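Local coordinates for protein putative fimbrial subunit (Corynebacterium diphtheriae, PDB 4HSQ) that serves as the major pilin SpaD, which probably polymerises into surface pili used in adhesion, and is represented here by its second and third domains, at residues 9-17 and 203-213; 18-29 and 99-110. All coordinates share one frame; numbering follows the deposited sequence.

In the fold
Contact 1 joins two domains, whereas contact 2 is built within one. In contact 1 the loop that follows strand 7-11 meets residues 203-213 near the middle of the chain, mostly through carboxylates, a histidine and backbone N-H groups. Contact 2 pairs strands 20-28 and 100-109 further from the centre, by a regular backbone ladder with aromatic and aliphatic side chains on the buried face and threonines, lysines and acids on the more exposed one. The two share a sheet: strand 7-11 is bonded to strand 20-28 through Thr9 with Thr24 and Lys11 with Thr22, and Ile17 CG2 packs on Arg109 O.

Contact 1: residues 9-17 and 203-213; sequences TVKDADQNI and DGLHVTDFEDG
Asp12 and Asp212 exchange carboxylate-to-backbone bonds, each taking the other's N-H. Asp12 OD1 receives Asp212 N at 2.7 Å, while His206 NE2 reaches the same oxygen at 2.8 Å from the opposite face of the carboxylate. The imidazole and carboxylate planes stand 67° apart; OD1 lies in the ring plane, but NE2 sits well above the carboxylate plane. Asp12 CG is turned between its N and carbonyl carbon (chi1 58°), which sets OD1 between the two donors. The other ring nitrogen, His206 ND1, donates to Val207 O at 2.7 Å, and these two bonds fix the ring's rotation. Gln15 O lies at the ring edge, and Asp14 N over one face, toward the rim.

Asp212 OD1 gathers two successive amides, Asp12 N nearly along its C-O axis and Ala13 N from the syn side, tilted out of the plane, at 2.9 Å. Lys11, bent at chi2 and chi4, brings Lys11 NZ to the syn side of Asp212 OD2 at 2.9 Å in a salt bridge, which probably offsets part of the charge where the two carboxylates approach. Water 2 links Asp12 OD2 to Gly213 N. After the type II turn of Asp12 to Gln15, Asn16 OD1 takes His206 N in its carbonyl plane, on a lone pair, at 2.8 Å and almost straight (176°). Ile17 N bonds Gly204 O at 3.1 Å, and Ile17 CG1 presses on the backbone of Gly204, which follows a cis peptide.

The loop leaving strand 7-11 of the N2 domain is fastened to strand 199-206 and to Asp212 and Gly213, just after strand 210-211, in the prealbumin-like domain. Strand 142-155 pairs with strand 199-206, its His146 ring meeting His206 edge-to-face, and its Thr144 bonds Asp12 OD2 in the loop.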
loop_
_atom_site.group_PDB
_atom_site.type_symbol
_atom_site.label_atom_id
_atom_site.label_comp_id
_atom_site.label_asym_id
_atom_site.label_seq_id
_atom_site.Cartn_x
_atom_site.Cartn_y
_atom_site.Cartn_z
ATOM N N THR A 9 6.746 -11.434 2.752
ATOM C CA THR A 9 7.271 -10.362 1.926
ATOM C C THR A 9 6.086 -9.548 1.423
ATOM O O THR A 9 4.956 -10.030 1.409
ATOM C CB THR A 9 8.146 -10.886 0.762
ATOM O OG1 THR A 9 7.388 -11.827 0.016
ATOM C CG2 THR A 9 9.472 -11.532 1.238
ATOM N N VAL A 10 6.354 -8.322 1.006
ATOM C CA VAL A 10 5.329 -7.436 0.468
ATOM C C VAL A 10 5.872 -6.810 -0.796
ATOM O O VAL A 10 7.034 -6.411 -0.852
ATOM C CB VAL A 10 4.844 -6.357 1.475
ATOM C CG1 VAL A 10 5.991 -5.444 1.955
ATOM C CG2 VAL A 10 3.702 -5.509 0.880
ATOM N N LYS A 11 5.040 -6.798 -1.829
ATOM C CA LYS A 11 5.367 -6.131 -3.069
ATOM C C LYS A 11 4.360 -5.007 -3.218
ATOM O O LYS A 11 3.211 -5.265 -3.544
ATOM C CB LYS A 11 5.322 -7.091 -4.271
ATOM C CG LYS A 11 5.919 -6.430 -5.498
ATOM C CD LYS A 11 7.466 -6.496 -5.412
ATOM C CE LYS A 11 8.162 -5.734 -6.517
ATOM N NZ LYS A 11 7.783 -4.279 -6.532
ATOM N N ASP A 12 4.778 -3.780 -2.905
ATOM C CA ASP A 12 3.886 -2.621 -2.889
ATOM C C ASP A 12 4.465 -1.381 -3.588
ATOM O O ASP A 12 3.786 -0.350 -3.593
ATOM C CB ASP A 12 3.574 -2.249 -1.416
ATOM C CG ASP A 12 4.797 -1.921 -0.544
ATOM O OD1 ASP A 12 5.775 -1.354 -1.067
ATOM O OD2 ASP A 12 4.757 -2.210 0.657
ATOM N N ALA A 13 5.705 -1.439 -4.136
ATOM C CA ALA A 13 6.312 -0.230 -4.748
ATOM C C ALA A 13 5.374 0.458 -5.744
ATOM O O ALA A 13 4.748 -0.186 -6.602
ATOM C CB ALA A 13 7.647 -0.541 -5.421
ATOM N N ASP A 14 5.222 1.760 -5.546
ATOM C CA ASP A 14 4.423 2.709 -6.327
ATOM C C ASP A 14 2.918 2.460 -6.250
ATOM O O ASP A 14 2.162 3.132 -6.939
ATOM C CB ASP A 14 4.873 2.726 -7.805
ATOM C CG ASP A 14 6.350 3.050 -8.004
ATOM O OD1 ASP A 14 6.827 4.063 -7.431
ATOM O OD2 ASP A 14 7.027 2.288 -8.698
ATOM N N GLN A 15 2.463 1.574 -5.387
ATOM C CA GLN A 15 1.023 1.305 -5.309
ATOM C C GLN A 15 0.436 2.239 -4.274
ATOM O O GLN A 15 0.806 2.186 -3.103
ATOM C CB GLN A 15 0.759 -0.185 -4.977
ATOM C CG GLN A 15 1.380 -1.171 -6.020
ATOM C CD GLN A 15 1.137 -0.698 -7.451
ATOM O OE1 GLN A 15 0.009 -0.515 -7.880
ATOM N NE2 GLN A 15 2.189 -0.377 -8.173
ATOM N N ASN A 16 -0.473 3.116 -4.708
ATOM C CA ASN A 16 -1.060 4.094 -3.810
ATOM C C ASN A 16 -2.351 3.537 -3.156
ATOM O O ASN A 16 -2.625 2.340 -3.232
ATOM C CB ASN A 16 -1.287 5.394 -4.596
ATOM C CG ASN A 16 0.050 5.947 -5.085
ATOM O OD1 ASN A 16 1.031 6.060 -4.339
ATOM N ND2 ASN A 16 0.146 6.289 -6.338
ATOM N N ILE A 17 -3.108 4.383 -2.453
ATOM C CA ILE A 17 -4.346 3.899 -1.846
ATOM C C ILE A 17 -5.286 3.386 -2.966
ATOM O O ILE A 17 -5.386 4.025 -4.012
ATOM C CB ILE A 17 -5.002 5.022 -1.000
ATOM C CG1 ILE A 17 -4.197 5.341 0.282
ATOM C CG2 ILE A 17 -6.502 4.799 -0.736
ATOM C CD1 ILE A 17 -3.778 4.258 1.121
ATOM N N ASP A 203 -5.931 11.151 -0.264
ATOM C CA ASP A 203 -5.789 10.043 0.673
ATOM C C ASP A 203 -5.725 8.742 -0.181
ATOM O O ASP A 203 -6.763 8.218 -0.608
ATOM C CB ASP A 203 -6.951 10.046 1.692
ATOM C CG ASP A 203 -6.851 8.971 2.773
ATOM O OD1 ASP A 203 -5.977 8.092 2.660
ATOM O OD2 ASP A 203 -7.622 9.034 3.740
ATOM N N GLY A 204 -4.531 8.300 -0.565
ATOM C CA GLY A 204 -3.217 8.741 -0.110
ATOM C C GLY A 204 -2.186 8.123 -1.009
ATOM O O GLY A 204 -2.532 7.364 -1.923
ATOM N N LEU A 205 -0.910 8.419 -0.754
ATOM C CA LEU A 205 0.148 7.992 -1.638
ATOM C C LEU A 205 1.174 7.151 -0.937
ATOM O O LEU A 205 1.427 7.345 0.246
ATOM C CB LEU A 205 0.847 9.230 -2.250
ATOM C CG LEU A 205 -0.048 10.267 -2.945
ATOM C CD1 LEU A 205 0.773 11.507 -3.342
ATOM C CD2 LEU A 205 -0.761 9.640 -4.161
ATOM N N HIS A 206 1.821 6.257 -1.696
ATOM C CA HIS A 206 2.915 5.432 -1.179
ATOM C C HIS A 206 4.110 6.335 -0.905
ATOM O O HIS A 206 4.463 7.184 -1.742
ATOM C CB HIS A 206 3.287 4.388 -2.232
ATOM C CG HIS A 206 4.088 3.235 -1.725
ATOM N ND1 HIS A 206 5.355 3.406 -1.182
ATOM C CD2 HIS A 206 3.813 1.915 -1.782
ATOM C CE1 HIS A 206 5.807 2.185 -0.925
ATOM N NE2 HIS A 206 4.925 1.255 -1.282
ATOM N N VAL A 207 4.722 6.178 0.265
ATOM C CA VAL A 207 5.936 6.964 0.581
ATOM C C VAL A 207 7.052 6.577 -0.391
ATOM O O VAL A 207 7.109 5.431 -0.873
ATOM C CB VAL A 207 6.416 6.820 2.041
ATOM C CG1 VAL A 207 5.276 7.121 3.027
ATOM C CG2 VAL A 207 7.053 5.431 2.309
ATOM N N THR A 208 7.966 7.522 -0.649
ATOM C CA THR A 208 9.050 7.263 -1.606
ATOM C C THR A 208 10.297 6.603 -1.009
ATOM O O THR A 208 11.095 6.065 -1.769
ATOM C CB THR A 208 9.481 8.588 -2.255
ATOM O OG1 THR A 208 9.956 9.480 -1.226
ATOM C CG2 THR A 208 8.340 9.254 -3.015
ATOM N N ASP A 209 10.491 6.653 0.313
ATOM C CA ASP A 209 11.757 6.208 0.936
ATOM C C ASP A 209 11.737 4.784 1.492
ATOM O O ASP A 209 12.714 4.331 2.074
ATOM C CB ASP A 209 12.146 7.210 2.060
ATOM C CG ASP A 209 11.127 7.288 3.174
ATOM O OD1 ASP A 209 9.919 7.433 2.867
ATOM O OD2 ASP A 209 11.521 7.142 4.345
ATOM N N PHE A 210 10.611 4.078 1.352
ATOM C CA PHE A 210 10.477 2.733 1.895
ATOM C C PHE A 210 9.477 2.016 1.041
ATOM O O PHE A 210 8.367 2.526 0.839
ATOM C CB PHE A 210 10.033 2.814 3.342
ATOM C CG PHE A 210 10.201 1.548 4.130
ATOM C CD1 PHE A 210 9.224 0.560 4.101
ATOM C CD2 PHE A 210 11.308 1.367 4.962
ATOM C CE1 PHE A 210 9.364 -0.605 4.853
ATOM C CE2 PHE A 210 11.435 0.211 5.734
ATOM C CZ PHE A 210 10.455 -0.762 5.679
ATOM N N GLU A 211 9.871 0.866 0.507
ATOM C CA GLU A 211 8.983 0.111 -0.377
ATOM C C GLU A 211 9.369 -1.348 -0.406
ATOM O O GLU A 211 10.539 -1.712 -0.167
ATOM C CB GLU A 211 8.948 0.705 -1.802
ATOM C CG GLU A 211 10.191 0.456 -2.630
ATOM C CD GLU A 211 10.397 1.442 -3.756
ATOM O OE1 GLU A 211 9.481 2.258 -4.026
ATOM O OE2 GLU A 211 11.481 1.391 -4.378
ATOM N N ASP A 212 8.356 -2.208 -0.666
ATOM C CA ASP A 212 8.560 -3.668 -0.707
ATOM C C ASP A 212 9.192 -4.202 0.608
ATOM O O ASP A 212 9.954 -5.174 0.596
ATOM C CB ASP A 212 9.396 -4.093 -1.947
ATOM C CG ASP A 212 8.782 -3.718 -3.289
ATOM O OD1 ASP A 212 7.539 -3.475 -3.341
ATOM O OD2 ASP A 212 9.530 -3.682 -4.290
ATOM N N GLY A 213 8.811 -3.596 1.728
ATOM C CA GLY A 213 9.224 -4.029 3.047
ATOM C C GLY A 213 10.604 -3.604 3.513
ATOM O O GLY A 213 11.024 -4.002 4.599
HETATM O O HOH W 1 9.109 -7.650 1.683
HETATM O O HOH W 2 6.866 -1.484 2.033
HETATM O O HOH W 3 6.848 3.110 -3.810
#

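Contact 2: residues 18-29 and 99-110; sequences QDAYTYTIKADA and DKMSLTFEVKRK
The Tyr21 ring carries Val107 CG2 over one face, 3.6 Å from its centroid and 15° off the normal, a CH-pi contact; Tyr23 OH and water 5 lie at its edge. Tyr21 CG is placed between its N and carbonyl carbon (chi1 71°), which swings the ring across toward the partner strand. Its hydroxyl donates to Tyr23 OH at 2.9 Å, linking two rings on the same strand. Phe105 has Tyr23 CB over one face, 4.1 Å from the centroid, and Ile25 CD1 at its edge, in plane. The Tyr23 and Phe105 rings meet obliquely, planes 46° apart, while Tyr23 CE2 touches Val107 CG2 and Lys8 makes a cation-pi contact with the Tyr23 ring. Beyond them Ile25 and Leu103 lie side by side, pointing the same way, with CD1 and CD2 4.0 Å apart.

All these groups project from one face of an antiparallel pair, two inner strands of the five-stranded sheet in the N2 domain, consistent with the CnaA/CnaB-type domains of this pilin. Tyr21-Val107, Tyr23-Phe105, Ile25-Leu103 and Ala27-Met101 (a selenomethionine) are hydrogen-bonded pairs, each with two backbone bonds. Strands 7-11 and 51-61 flank the pair, and strand 117-127 meets its aromatic face, where Leu118 and Asn120 touch Tyr23 and Ala122 touches Ile25.

The other face is polar. Thr24 OG1 and Thr104 OG1 share a hydrogen bond of 2.8 Å across a non-hydrogen-bonded pair. Lys26 bends at chi4 to set NZ 2.9 Å from Ser102 OG. Lys100 NZ forms a salt bridge with Asp28 OD1, its hydrogen bond long and weak. At the opposite end, Gln18 N bonds Arg109 O, and water 4 bridges Gln18 NE2 to Lys110 O; the aliphatic part of Lys108 passes Gln18 OE1 at about a right angle, CD 3.6 Å away.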
loop_
_atom_site.group_PDB
_atom_site.type_symbol
_atom_site.label_atom_id
_atom_site.label_comp_id
_atom_site.label_asym_id
_atom_site.label_seq_id
_atom_site.Cartn_x
_atom_site.Cartn_y
_atom_site.Cartn_z
ATOM N N GLN A 18 -5.900 2.213 -2.738
ATOM C CA GLN A 18 -6.855 1.524 -3.623
ATOM C C GLN A 18 -6.162 0.878 -4.858
ATOM O O GLN A 18 -6.832 0.342 -5.735
ATOM C CB GLN A 18 -8.042 2.433 -4.007
ATOM C CG GLN A 18 -9.002 2.661 -2.806
ATOM C CD GLN A 18 -9.752 1.398 -2.373
ATOM O OE1 GLN A 18 -9.598 0.328 -2.951
ATOM N NE2 GLN A 18 -10.626 1.504 -1.383
ATOM N N ASP A 19 -4.822 0.899 -4.895
ATOM C CA ASP A 19 -4.044 0.178 -5.891
ATOM C C ASP A 19 -3.766 -1.202 -5.330
ATOM O O ASP A 19 -3.340 -1.325 -4.175
ATOM C CB ASP A 19 -2.739 0.891 -6.248
ATOM C CG ASP A 19 -2.920 2.170 -7.039
ATOM O OD1 ASP A 19 -3.916 2.267 -7.808
ATOM O OD2 ASP A 19 -2.041 3.057 -6.943
ATOM N N ALA A 20 -3.998 -2.239 -6.129
ATOM C CA ALA A 20 -3.755 -3.607 -5.656
ATOM C C ALA A 20 -2.280 -3.855 -5.399
ATOM O O ALA A 20 -1.430 -3.438 -6.197
ATOM C CB ALA A 20 -4.265 -4.609 -6.678
ATOM N N TYR A 21 -1.967 -4.557 -4.307
ATOM C CA TYR A 21 -0.575 -4.964 -4.063
ATOM C C TYR A 21 -0.602 -6.339 -3.431
ATOM O O TYR A 21 -1.683 -6.833 -3.121
ATOM C CB TYR A 21 0.246 -3.935 -3.284
ATOM C CG TYR A 21 -0.088 -3.765 -1.820
ATOM C CD1 TYR A 21 0.538 -4.548 -0.847
ATOM C CD2 TYR A 21 -0.934 -2.748 -1.393
ATOM C CE1 TYR A 21 0.291 -4.349 0.508
ATOM C CE2 TYR A 21 -1.198 -2.547 -0.036
ATOM C CZ TYR A 21 -0.576 -3.347 0.909
ATOM O OH TYR A 21 -0.820 -3.181 2.250
ATOM N N THR A 22 0.554 -6.975 -3.296
ATOM C CA THR A 22 0.555 -8.341 -2.826
ATOM C C THR A 22 1.446 -8.587 -1.646
ATOM O O THR A 22 2.401 -7.845 -1.392
ATOM C CB THR A 22 0.979 -9.332 -3.967
ATOM O OG1 THR A 22 2.295 -9.026 -4.433
ATOM C CG2 THR A 22 -0.010 -9.365 -5.146
ATOM N N TYR A 23 1.064 -9.625 -0.891
ATOM C CA TYR A 23 1.847 -10.233 0.163
ATOM C C TYR A 23 2.208 -11.616 -0.267
ATOM O O TYR A 23 1.382 -12.292 -0.890
ATOM C CB TYR A 23 1.106 -10.307 1.502
ATOM C CG TYR A 23 0.889 -8.951 2.126
ATOM C CD1 TYR A 23 1.961 -8.210 2.626
ATOM C CD2 TYR A 23 -0.394 -8.442 2.298
ATOM C CE1 TYR A 23 1.758 -6.978 3.254
ATOM C CE2 TYR A 23 -0.605 -7.198 2.899
ATOM C CZ TYR A 23 0.471 -6.483 3.388
ATOM O OH TYR A 23 0.254 -5.269 3.976
ATOM N N THR A 24 3.380 -12.089 0.156
ATOM C CA THR A 24 3.753 -13.477 -0.096
ATOM C C THR A 24 4.193 -14.096 1.235
ATOM O O THR A 24 4.951 -13.472 1.986
ATOM C CB THR A 24 4.828 -13.623 -1.207
ATOM O OG1 THR A 24 4.236 -13.234 -2.456
ATOM C CG2 THR A 24 5.330 -15.087 -1.338
ATOM N N ILE A 25 3.703 -15.306 1.514
ATOM C CA ILE A 25 4.048 -16.055 2.737
ATOM C C ILE A 25 4.721 -17.330 2.289
ATOM O O ILE A 25 4.145 -18.108 1.511
ATOM C CB ILE A 25 2.826 -16.315 3.661
ATOM C CG1 ILE A 25 2.128 -14.968 4.049
ATOM C CG2 ILE A 25 3.264 -17.101 4.938
ATOM C CD1 ILE A 25 0.640 -15.163 4.346
ATOM N N LYS A 26 5.946 -17.540 2.775
ATOM C CA LYS A 26 6.745 -18.728 2.440
ATOM C C LYS A 26 7.089 -19.467 3.719
ATOM O O LYS A 26 7.423 -18.852 4.750
ATOM C CB LYS A 26 8.018 -18.358 1.658
ATOM C CG LYS A 26 7.704 -17.834 0.249
ATOM C CD LYS A 26 8.902 -17.875 -0.696
ATOM C CE LYS A 26 8.648 -17.118 -1.990
ATOM N NZ LYS A 26 7.667 -17.802 -2.892
ATOM N N ALA A 27 6.969 -20.787 3.663
ATOM C CA ALA A 27 7.226 -21.629 4.822
ATOM C C ALA A 27 7.545 -23.035 4.380
ATOM O O ALA A 27 6.997 -23.506 3.388
ATOM C CB ALA A 27 6.002 -21.644 5.730
ATOM N N ASP A 28 8.374 -23.731 5.146
ATOM C CA ASP A 28 8.659 -25.108 4.823
ATOM C C ASP A 28 7.588 -26.006 5.389
ATOM O O ASP A 28 7.159 -25.823 6.528
ATOM C CB ASP A 28 10.034 -25.533 5.363
ATOM C CG ASP A 28 11.186 -24.761 4.758
ATOM O OD1 ASP A 28 11.306 -24.755 3.516
ATOM O OD2 ASP A 28 11.961 -24.156 5.527
ATOM N N ALA A 29 7.144 -26.980 4.587
ATOM C CA ALA A 29 6.244 -27.993 5.078
ATOM C C ALA A 29 7.084 -28.940 5.949
ATOM O O ALA A 29 8.313 -28.995 5.757
ATOM C CB ALA A 29 5.621 -28.746 3.911
ATOM N N ASP A 99 8.394 -29.830 1.329
ATOM C CA ASP A 99 8.143 -28.846 0.258
ATOM C C ASP A 99 8.143 -27.406 0.757
ATOM O O ASP A 99 7.659 -27.133 1.844
ATOM C CB ASP A 99 6.779 -29.091 -0.391
ATOM C CG ASP A 99 6.806 -29.913 -1.655
ATOM O OD1 ASP A 99 7.926 -30.220 -2.145
ATOM O OD2 ASP A 99 5.711 -30.222 -2.183
ATOM N N LYS A 100 8.647 -26.491 -0.065
ATOM C CA LYS A 100 8.564 -25.079 0.238
ATOM C C LYS A 100 7.158 -24.633 -0.166
ATOM O O LYS A 100 6.786 -24.745 -1.344
ATOM C CB LYS A 100 9.656 -24.279 -0.477
ATOM C CG LYS A 100 9.533 -22.737 -0.341
ATOM C CD LYS A 100 9.585 -22.195 1.093
ATOM C CE LYS A 100 10.991 -22.030 1.630
ATOM N NZ LYS A 100 10.989 -21.544 3.037
HETATM N N MSE A 101 6.358 -24.245 0.824
HETATM C CA MSE A 101 4.983 -23.784 0.638
HETATM C C MSE A 101 5.004 -22.296 0.347
HETATM O O MSE A 101 5.765 -21.542 0.974
HETATM C CB MSE A 101 4.129 -24.054 1.892
HETATM C CG MSE A 101 4.188 -25.491 2.360
HETATM SE SE MSE A 101 3.600 -26.696 0.983
HETATM C CE MSE A 101 1.774 -26.060 0.694
ATOM N N SER A 102 4.118 -21.851 -0.530
ATOM C CA SER A 102 4.076 -20.440 -0.851
ATOM C C SER A 102 2.659 -19.993 -1.055
ATOM O O SER A 102 1.877 -20.693 -1.689
ATOM C CB SER A 102 4.904 -20.150 -2.101
ATOM O OG SER A 102 5.028 -18.753 -2.313
ATOM N N LEU A 103 2.335 -18.814 -0.531
ATOM C CA LEU A 103 1.016 -18.225 -0.723
ATOM C C LEU A 103 1.185 -16.785 -1.122
ATOM O O LEU A 103 1.791 -16.031 -0.376
ATOM C CB LEU A 103 0.132 -18.326 0.561
ATOM C CG LEU A 103 -1.115 -17.395 0.603
ATOM C CD1 LEU A 103 -2.178 -17.830 -0.433
ATOM C CD2 LEU A 103 -1.722 -17.302 2.009
ATOM N N THR A 104 0.593 -16.388 -2.253
ATOM C CA THR A 104 0.592 -14.986 -2.665
ATOM C C THR A 104 -0.849 -14.537 -2.760
ATOM O O THR A 104 -1.685 -15.216 -3.381
ATOM C CB THR A 104 1.350 -14.743 -4.003
ATOM O OG1 THR A 104 2.715 -15.128 -3.825
ATOM C CG2 THR A 104 1.343 -13.243 -4.406
ATOM N N PHE A 105 -1.148 -13.384 -2.158
ATOM C CA PHE A 105 -2.512 -12.875 -2.227
ATOM C C PHE A 105 -2.468 -11.376 -2.400
ATOM O O PHE A 105 -1.468 -10.720 -2.076
ATOM C CB PHE A 105 -3.364 -13.296 -1.015
ATOM C CG PHE A 105 -2.913 -12.723 0.312
ATOM C CD1 PHE A 105 -3.490 -11.566 0.818
ATOM C CD2 PHE A 105 -1.994 -13.410 1.112
ATOM C CE1 PHE A 105 -3.067 -11.037 2.043
ATOM C CE2 PHE A 105 -1.572 -12.878 2.332
ATOM C CZ PHE A 105 -2.116 -11.703 2.794
ATOM N N GLU A 106 -3.574 -10.843 -2.882
ATOM C CA GLU A 106 -3.708 -9.455 -3.227
ATOM C C GLU A 106 -4.638 -8.715 -2.298
ATOM O O GLU A 106 -5.681 -9.235 -1.896
ATOM C CB GLU A 106 -4.211 -9.415 -4.664
ATOM C CG GLU A 106 -4.321 -8.048 -5.300
ATOM C CD GLU A 106 -5.030 -8.175 -6.633
ATOM O OE1 GLU A 106 -4.421 -8.718 -7.581
ATOM O OE2 GLU A 106 -6.217 -7.796 -6.710
ATOM N N VAL A 107 -4.254 -7.463 -1.978
ATOM C CA VAL A 107 -5.018 -6.543 -1.125
ATOM C C VAL A 107 -5.042 -5.158 -1.743
ATOM O O VAL A 107 -4.227 -4.851 -2.640
ATOM C CB VAL A 107 -4.406 -6.471 0.328
ATOM C CG1 VAL A 107 -4.527 -7.807 1.070
ATOM C CG2 VAL A 107 -2.953 -5.971 0.321
ATOM N N LYS A 108 -5.896 -4.290 -1.198
ATOM C CA LYS A 108 -5.929 -2.857 -1.492
ATOM C C LYS A 108 -6.006 -2.144 -0.175
ATOM O O LYS A 108 -6.829 -2.518 0.661
ATOM C CB LYS A 108 -7.111 -2.414 -2.379
ATOM C CG LYS A 108 -7.009 -2.936 -3.824
ATOM C CD LYS A 108 -8.238 -2.536 -4.662
ATOM C CE LYS A 108 -8.127 -3.156 -6.050
ATOM N NZ LYS A 108 -9.311 -2.841 -6.908
ATOM N N ARG A 109 -5.203 -1.097 -0.004
ATOM C CA ARG A 109 -5.287 -0.286 1.212
ATOM C C ARG A 109 -6.354 0.775 0.966
ATOM O O ARG A 109 -6.222 1.552 0.023
ATOM C CB ARG A 109 -3.930 0.325 1.560
ATOM C CG ARG A 109 -3.968 1.090 2.873
ATOM C CD ARG A 109 -2.593 1.638 3.135
ATOM N NE ARG A 109 -2.537 2.466 4.331
ATOM C CZ ARG A 109 -1.408 2.708 4.983
ATOM N NH1 ARG A 109 -0.272 2.177 4.563
ATOM N NH2 ARG A 109 -1.414 3.461 6.078
ATOM N N LYS A 110 -7.419 0.800 1.793
ATOM C CA LYS A 110 -8.567 1.691 1.568
ATOM C C LYS A 110 -8.289 3.130 1.907
ATOM O O LYS A 110 -8.977 4.027 1.410
ATOM C CB LYS A 110 -9.777 1.276 2.455
ATOM C CG LYS A 110 -10.273 -0.123 2.311
ATOM C CD LYS A 110 -11.452 -0.334 3.265
ATOM C CE LYS A 110 -11.043 -1.055 4.519
ATOM N NZ LYS A 110 -12.199 -1.278 5.424
HETATM O O HOH W 4 -10.878 4.004 -0.274
HETATM O O HOH W 5 -3.373 -0.064 -1.844
#